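Side-chain contacts in prophage lambdalm01, antigen B (Listeria monocytogenes, PDB 4ACV), which is of unconfirmed function but probably acts as a phage tail terminator, closing the end of a tail tube as a hexamer: residues F60-Y65 / E75-L80; Q102-V105 / L110-A113. One frame throughout, in Å; residues are numbered along the deposited sequence.

Contacts 1 and 2 lie in series along the chain, their centres about 11 Å apart, and share one antiparallel sheet. Contact 1 packs helix 71-82 on strand 55-66; contact 2 follows as the hairpin of strands 101-107 and 110-122. Strands 55-66 and 110-122 are neighbours, so the two contacts meet directly: H64 N lies 2.7 Å from A113 O, and H63 ND1 lies 2.8 Å from H112 NE2, both probable hydrogen bonds. Contact 1 is buried, its centre about 7 Å from that of the chain, whereas contact 2 is partly buried and about 16 Å from it. Both come within reach of another chain of the six-chain assembly, contact 2 through five residues and contact 1 through two.

Contact 1. Residues F60-Y65 / E75-L80; sequences FAIHHY and EMIDTL. Unlike the reference sequence in segment 75-80: M76 (reference Lys).
I77 lays its CD1 methyl over one face of the H64 imidazole and turns its CG2 methyl to I62. The first of these is a CH-pi contact: I77 CD1 stands 4.1 Å from the centroid of the H64 ring, 24° off the ring normal. The methyl is displaced toward the rim, on the side of H64 ND1, which is 3.8 Å from I77 CD1. CG1 of I77 lies anti to the carbonyl carbon (chi1 -68°) and the chain then runs extended through chi2, which carries CD1 far enough from the helix to meet the ring. The shorter branch does the second job, with I77 CG2 and I62 CG2 meeting at 3.8 Å, methyl against methyl. One isoleucine of the helix therefore bridges two residues, I62 and H64, that lie two apart on the strand and send their side chains to the same side of the sheet. The imidazole is held at both nitrogens: H64 NE2 bonds to D70 OD2 and H64 ND1 to T38 OG1. These bonds restrain its rotation and keep a face turned to the methyl, and the D70 carboxylate may favour positive charge on the ring. Within the helix, E75 O accepts from T79 N at 2.9 Å and from T79 OG1 at 2.8 Å, the two donors arriving from opposite faces of the carbonyl plane. Around the strand-helix pair, I62 also touches I40 of strand 37-48 and I81 of helix 71-82, while L23 and T38 pack on I77. This is helix-on-sheet packing, with helix 71-82 lying against one face of an antiparallel sheet through strand 55-66, in a protein of the putative tail terminator family.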
ATOM      1  N   PHE B  60       9.363 -13.706 -10.466  1.00 23.34           N
ATOM      2  CA  PHE B  60      10.705 -13.671  -9.919  1.00 27.79           C
ATOM      3  C   PHE B  60      11.458 -12.567 -10.636  1.00 26.01           C
ATOM      4  O   PHE B  60      11.005 -12.051 -11.664  1.00 31.08           O
ATOM      5  CB  PHE B  60      11.391 -15.032 -10.095  1.00 15.51           C
ATOM      6  CG  PHE B  60      11.499 -15.466 -11.524  1.00 23.63           C
ATOM      7  CD1 PHE B  60      12.537 -14.996 -12.328  1.00 19.52           C
ATOM      8  CD2 PHE B  60      10.558 -16.325 -12.076  1.00 22.14           C
ATOM      9  CE1 PHE B  60      12.644 -15.382 -13.656  1.00 19.65           C
ATOM     10  CE2 PHE B  60      10.657 -16.718 -13.406  1.00 23.62           C
ATOM     11  CZ  PHE B  60      11.709 -16.247 -14.197  1.00 22.24           C
ATOM     12  N   ALA B  61      12.605 -12.196 -10.090  1.00 23.28           N
ATOM     13  CA  ALA B  61      13.409 -11.134 -10.679  1.00 22.51           C
ATOM     14  C   ALA B  61      14.843 -11.596 -10.852  1.00 21.10           C
ATOM     15  O   ALA B  61      15.370 -12.351 -10.029  1.00 24.93           O
ATOM     16  CB  ALA B  61      13.358  -9.875  -9.801  1.00 19.27           C
ATOM     17  N   ILE B  62      15.477 -11.151 -11.926  1.00 18.03           N
ATOM     18  CA  ILE B  62      16.899 -11.396 -12.095  1.00 19.78           C
ATOM     19  C   ILE B  62      17.681 -10.171 -11.660  1.00 22.33           C
ATOM     20  O   ILE B  62      17.452  -9.077 -12.173  1.00 23.61           O
ATOM     21  CB  ILE B  62      17.256 -11.723 -13.544  1.00 26.51           C
ATOM     22  CG1 ILE B  62      16.477 -12.951 -14.009  1.00 26.68           C
ATOM     23  CG2 ILE B  62      18.759 -11.948 -13.673  1.00 28.90           C
ATOM     24  CD1 ILE B  62      16.793 -14.204 -13.213  1.00 31.63           C
ATOM     25  N   HIS B  63      18.587 -10.366 -10.701  1.00 26.88           N
ATOM     26  CA  HIS B  63      19.471  -9.310 -10.223  1.00 25.16           C
ATOM     27  C   HIS B  63      20.859  -9.467 -10.815  1.00 28.52           C
ATOM     28  O   HIS B  63      21.560 -10.419 -10.503  1.00 29.20           O
ATOM     29  CB  HIS B  63      19.563  -9.330  -8.699  1.00 30.82           C
ATOM     30  CG  HIS B  63      18.278  -8.993  -8.019  1.00 27.35           C
ATOM     31  ND1 HIS B  63      17.920  -7.701  -7.704  1.00 23.09           N
ATOM     32  CD2 HIS B  63      17.254  -9.779  -7.601  1.00 20.53           C
ATOM     33  CE1 HIS B  63      16.740  -7.707  -7.112  1.00 26.24           C
ATOM     34  NE2 HIS B  63      16.318  -8.956  -7.038  1.00 23.00           N
ATOM     35  N   HIS B  64      21.244  -8.527 -11.668  1.00 33.33           N
ATOM     36  CA  HIS B  64      22.542  -8.555 -12.341  1.00 33.80           C
ATOM     37  C   HIS B  64      23.426  -7.395 -11.860  1.00 32.48           C
ATOM     38  O   HIS B  64      23.226  -6.246 -12.261  1.00 28.88           O
ATOM     39  CB  HIS B  64      22.331  -8.490 -13.862  1.00 28.74           C
ATOM     40  CG  HIS B  64      23.548  -8.817 -14.671  1.00 31.06           C
ATOM     41  ND1 HIS B  64      24.300  -9.956 -14.463  1.00 27.42           N
ATOM     42  CD2 HIS B  64      24.127  -8.173 -15.714  1.00 32.95           C
ATOM     43  CE1 HIS B  64      25.295  -9.991 -15.333  1.00 27.11           C
ATOM     44  NE2 HIS B  64      25.211  -8.922 -16.106  1.00 33.31           N
ATOM     45  N   TYR B  65      24.387  -7.703 -10.987  1.00 32.63           N
ATOM     46  CA  TYR B  65      25.347  -6.709 -10.492  1.00 32.49           C
ATOM     47  C   TYR B  65      26.663  -6.793 -11.245  1.00 35.69           C
ATOM     48  O   TYR B  65      27.255  -7.861 -11.351  1.00 40.78           O
ATOM     49  CB  TYR B  65      25.653  -6.919  -9.010  1.00 33.04           C
ATOM     50  CG  TYR B  65      24.495  -6.727  -8.077  1.00 29.85           C
ATOM     51  CD1 TYR B  65      23.574  -7.745  -7.867  1.00 29.31           C
ATOM     52  CD2 TYR B  65      24.334  -5.535  -7.378  1.00 29.27           C
ATOM     53  CE1 TYR B  65      22.509  -7.577  -6.989  1.00 29.17           C
ATOM     54  CE2 TYR B  65      23.278  -5.358  -6.501  1.00 30.30           C
ATOM     55  CZ  TYR B  65      22.367  -6.385  -6.310  1.00 32.53           C
ATOM     56  OH  TYR B  65      21.310  -6.225  -5.436  1.00 38.82           O
ATOM     57  N   GLU B  75      20.929  -8.406 -21.588  1.00 27.18           N
ATOM     58  CA  GLU B  75      20.153  -8.914 -22.716  1.00 28.92           C
ATOM     59  C   GLU B  75      20.356 -10.406 -22.972  1.00 28.63           C
ATOM     60  O   GLU B  75      19.436 -11.088 -23.419  1.00 32.71           O
ATOM     61  CB  GLU B  75      20.463  -8.126 -23.993  1.00 31.61           C
ATOM     62  CG  GLU B  75      19.628  -6.868 -24.149  1.00 45.43           C
ATOM     63  CD  GLU B  75      19.881  -6.146 -25.462  1.00 55.96           C
ATOM     64  OE1 GLU B  75      20.999  -6.270 -26.012  1.00 64.93           O
ATOM     65  OE2 GLU B  75      18.962  -5.448 -25.942  1.00 50.89           O
ATOM     66  N   MET B  76      21.557 -10.911 -22.710  1.00 19.92           N
ATOM     67  CA  MET B  76      21.790 -12.337 -22.861  1.00 24.44           C
ATOM     68  C   MET B  76      20.844 -13.073 -21.915  1.00 26.57           C
ATOM     69  O   MET B  76      20.066 -13.931 -22.333  1.00 24.37           O
ATOM     70  CB  MET B  76      23.257 -12.689 -22.584  1.00 28.58           C
ATOM     71  CG  MET B  76      23.581 -14.193 -22.581  1.00 33.75           C
ATOM     72  SD  MET B  76      25.333 -14.524 -22.876  1.00 95.48           S
ATOM     73  CE  MET B  76      25.586 -16.129 -22.140  1.00 34.78           C
ATOM     74  N   ILE B  77      20.892 -12.703 -20.642  1.00 27.34           N
ATOM     75  CA  ILE B  77      20.062 -13.343 -19.645  1.00 23.32           C
ATOM     76  C   ILE B  77      18.600 -13.195 -20.021  1.00 22.33           C
ATOM     77  O   ILE B  77      17.840 -14.165 -20.032  1.00 25.22           O
ATOM     78  CB  ILE B  77      20.316 -12.731 -18.260  1.00 25.95           C
ATOM     79  CG1 ILE B  77      21.730 -13.090 -17.785  1.00 26.20           C
ATOM     80  CG2 ILE B  77      19.241 -13.196 -17.270  1.00 24.44           C
ATOM     81  CD1 ILE B  77      22.205 -12.337 -16.544  1.00 20.36           C
ATOM     82  N   ASP B  78      18.225 -11.966 -20.340  1.00 21.49           N
ATOM     83  CA  ASP B  78      16.846 -11.622 -20.627  1.00 20.93           C
ATOM     84  C   ASP B  78      16.293 -12.464 -21.777  1.00 25.31           C
ATOM     85  O   ASP B  78      15.160 -12.942 -21.731  1.00 24.74           O
ATOM     86  CB  ASP B  78      16.769 -10.147 -20.991  1.00 21.59           C
ATOM     87  CG  ASP B  78      15.359  -9.624 -21.006  1.00 30.28           C
ATOM     88  OD1 ASP B  78      14.870  -9.238 -19.931  1.00 29.62           O
ATOM     89  OD2 ASP B  78      14.746  -9.579 -22.095  1.00 35.35           O
ATOM     90  N   THR B  79      17.101 -12.644 -22.813  1.00 22.29           N
ATOM     91  CA  THR B  79      16.667 -13.366 -23.999  1.00 22.06           C
ATOM     92  C   THR B  79      16.564 -14.872 -23.758  1.00 26.44           C
ATOM     93  O   THR B  79      15.642 -15.522 -24.245  1.00 31.87           O
ATOM     94  CB  THR B  79      17.610 -13.088 -25.182  1.00 25.36           C
ATOM     95  OG1 THR B  79      17.593 -11.685 -25.483  1.00 25.61           O
ATOM     96  CG2 THR B  79      17.187 -13.890 -26.410  1.00 20.03           C
ATOM     97  N   LEU B  80      17.509 -15.430 -23.011  1.00 25.39           N
ATOM     98  CA  LEU B  80      17.451 -16.846 -22.682  1.00 28.60           C
ATOM     99  C   LEU B  80      16.187 -17.185 -21.890  1.00 26.24           C
ATOM    100  O   LEU B  80      15.487 -18.145 -22.209  1.00 21.37           O
ATOM    101  CB  LEU B  80      18.705 -17.281 -21.923  1.00 23.14           C
ATOM    102  CG  LEU B  80      19.950 -17.307 -22.819  1.00 31.01           C
ATOM    103  CD1 LEU B  80      21.236 -17.558 -22.019  1.00 22.19           C
ATOM    104  CD2 LEU B  80      19.785 -18.327 -23.948  1.00 23.50           C
TER

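Contact 2. Residues Q102-V105 / L110-A113; sequences QNLV and LIHA
V105 O takes the backbone N-H of H112 in the shortest bond of the pair, with H112 N to V105 O at 2.7 Å and an N-H...O angle of 163°. The return bond, V105 N to H112 O, is longer at 2.9 Å but slightly straighter, at 169°. Together they make V105 and H112 a hydrogen-bonded pair, and their side chains run side by side on one face of the strands, V105 CG1 coming within 4.0 Å of H112 CB. These two strands form an antiparallel beta hairpin in which L104 and A113 make the adjoining non-hydrogen-bonded pair. On that other face, L104 CD1 reaches both I111 CG2, at 3.6 Å, and A113 CB, at 3.7 Å. With L104 CG anti to the backbone N (chi1 -172°), the leucine leans toward the partner strand, where the one methyl touches both groups. E107 OE2 bonds to H112 ND1, and Y65 stacks on the H112 ring. L104 also packs on an aromatic side chain of another chain, whose backbone hydrogen-bonds with Q102 and L104.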
ATOM      1  N   GLN B 102      11.393  -2.968 -13.069  1.00 17.84           N
ATOM      2  CA  GLN B 102      12.590  -3.052 -13.883  1.00 14.13           C
ATOM      3  C   GLN B 102      13.480  -1.884 -13.491  1.00 16.50           C
ATOM      4  O   GLN B 102      13.061  -0.735 -13.563  1.00 20.27           O
ATOM      5  CB  GLN B 102      12.227  -2.984 -15.361  1.00 16.44           C
ATOM      6  CG  GLN B 102      10.939  -3.731 -15.716  1.00 23.90           C
ATOM      7  CD  GLN B 102      11.069  -5.253 -15.696  1.00 20.98           C
ATOM      8  OE1 GLN B 102      12.112  -5.808 -16.029  1.00 22.67           O
ATOM      9  NE2 GLN B 102       9.987  -5.929 -15.337  1.00 19.33           N
ATOM     10  N   ASN B 103      14.698  -2.173 -13.047  1.00 18.62           N
ATOM     11  CA  ASN B 103      15.556  -1.125 -12.504  1.00 19.47           C
ATOM     12  C   ASN B 103      16.986  -1.182 -13.004  1.00 23.31           C
ATOM     13  O   ASN B 103      17.523  -2.247 -13.283  1.00 18.68           O
ATOM     14  CB  ASN B 103      15.583  -1.180 -10.971  1.00 26.91           C
ATOM     15  CG  ASN B 103      14.217  -0.949 -10.347  1.00 34.07           C
ATOM     16  OD1 ASN B 103      13.292  -0.438 -10.989  1.00 38.31           O
ATOM     17  ND2 ASN B 103      14.086  -1.325  -9.088  1.00 27.17           N
ATOM     18  N   LEU B 104      17.598  -0.011 -13.107  1.00 23.13           N
ATOM     19  CA  LEU B 104      19.016   0.089 -13.375  1.00 27.19           C
ATOM     20  C   LEU B 104      19.508   1.179 -12.448  1.00 25.95           C
ATOM     21  O   LEU B 104      19.238   2.365 -12.670  1.00 22.72           O
ATOM     22  CB  LEU B 104      19.292   0.443 -14.846  1.00 26.15           C
ATOM     23  CG  LEU B 104      20.778   0.377 -15.234  1.00 26.93           C
ATOM     24  CD1 LEU B 104      21.353  -1.008 -14.938  1.00 22.70           C
ATOM     25  CD2 LEU B 104      21.007   0.754 -16.696  1.00 19.25           C
ATOM     26  N   VAL B 105      20.212   0.778 -11.395  1.00 19.47           N
ATOM     27  CA  VAL B 105      20.590   1.727 -10.360  1.00 28.23           C
ATOM     28  C   VAL B 105      22.022   1.507  -9.861  1.00 31.16           C
ATOM     29  O   VAL B 105      22.516   0.384  -9.829  1.00 32.34           O
ATOM     30  CB  VAL B 105      19.569   1.681  -9.184  1.00 33.60           C
ATOM     31  CG1 VAL B 105      19.554   0.307  -8.552  1.00 32.70           C
ATOM     32  CG2 VAL B 105      19.879   2.750  -8.146  1.00 38.70           C
ATOM     33  N   LEU B 110      28.759  -0.641  -7.583  1.00 47.71           N
ATOM     34  CA  LEU B 110      28.201  -1.584  -8.551  1.00 44.98           C
ATOM     35  C   LEU B 110      27.041  -0.977  -9.320  1.00 38.00           C
ATOM     36  O   LEU B 110      26.340  -0.092  -8.824  1.00 39.48           O
ATOM     37  CB  LEU B 110      27.758  -2.880  -7.858  1.00 41.00           C
ATOM     38  CG  LEU B 110      28.876  -3.687  -7.183  1.00 46.15           C
ATOM     39  CD1 LEU B 110      28.324  -4.762  -6.240  1.00 40.79           C
ATOM     40  CD2 LEU B 110      29.822  -4.295  -8.223  1.00 46.93           C
ATOM     41  N   ILE B 111      26.871  -1.436 -10.549  1.00 31.57           N
ATOM     42  CA  ILE B 111      25.650  -1.197 -11.301  1.00 27.53           C
ATOM     43  C   ILE B 111      24.666  -2.363 -11.059  1.00 31.51           C
ATOM     44  O   ILE B 111      24.957  -3.533 -11.328  1.00 33.32           O
ATOM     45  CB  ILE B 111      25.947  -1.020 -12.803  1.00 29.54           C
ATOM     46  CG1 ILE B 111      26.921   0.152 -13.018  1.00 30.44           C
ATOM     47  CG2 ILE B 111      24.658  -0.827 -13.592  1.00 22.57           C
ATOM     48  CD1 ILE B 111      26.437   1.478 -12.452  1.00 31.60           C
ATOM     49  N   HIS B 112      23.509  -2.039 -10.509  1.00 31.64           N
ATOM     50  CA  HIS B 112      22.542  -3.057 -10.167  1.00 26.02           C
ATOM     51  C   HIS B 112      21.406  -3.049 -11.180  1.00 28.61           C
ATOM     52  O   HIS B 112      20.659  -2.078 -11.277  1.00 28.11           O
ATOM     53  CB  HIS B 112      22.007  -2.827  -8.749  1.00 25.80           C
ATOM     54  CG  HIS B 112      20.929  -3.790  -8.349  1.00 33.13           C
ATOM     55  ND1 HIS B 112      20.151  -3.615  -7.226  1.00 36.15           N
ATOM     56  CD2 HIS B 112      20.498  -4.936  -8.932  1.00 26.00           C
ATOM     57  CE1 HIS B 112      19.284  -4.610  -7.134  1.00 30.86           C
ATOM     58  NE2 HIS B 112      19.476  -5.423  -8.155  1.00 29.16           N
ATOM     59  N   ALA B 113      21.295  -4.130 -11.945  1.00 29.64           N
ATOM     60  CA  ALA B 113      20.199  -4.288 -12.899  1.00 24.99           C
ATOM     61  C   ALA B 113      19.202  -5.335 -12.421  1.00 28.11           C
ATOM     62  O   ALA B 113      19.563  -6.447 -12.053  1.00 25.46           O
ATOM     63  CB  ALA B 113      20.721  -4.642 -14.275  1.00 23.58           C
TER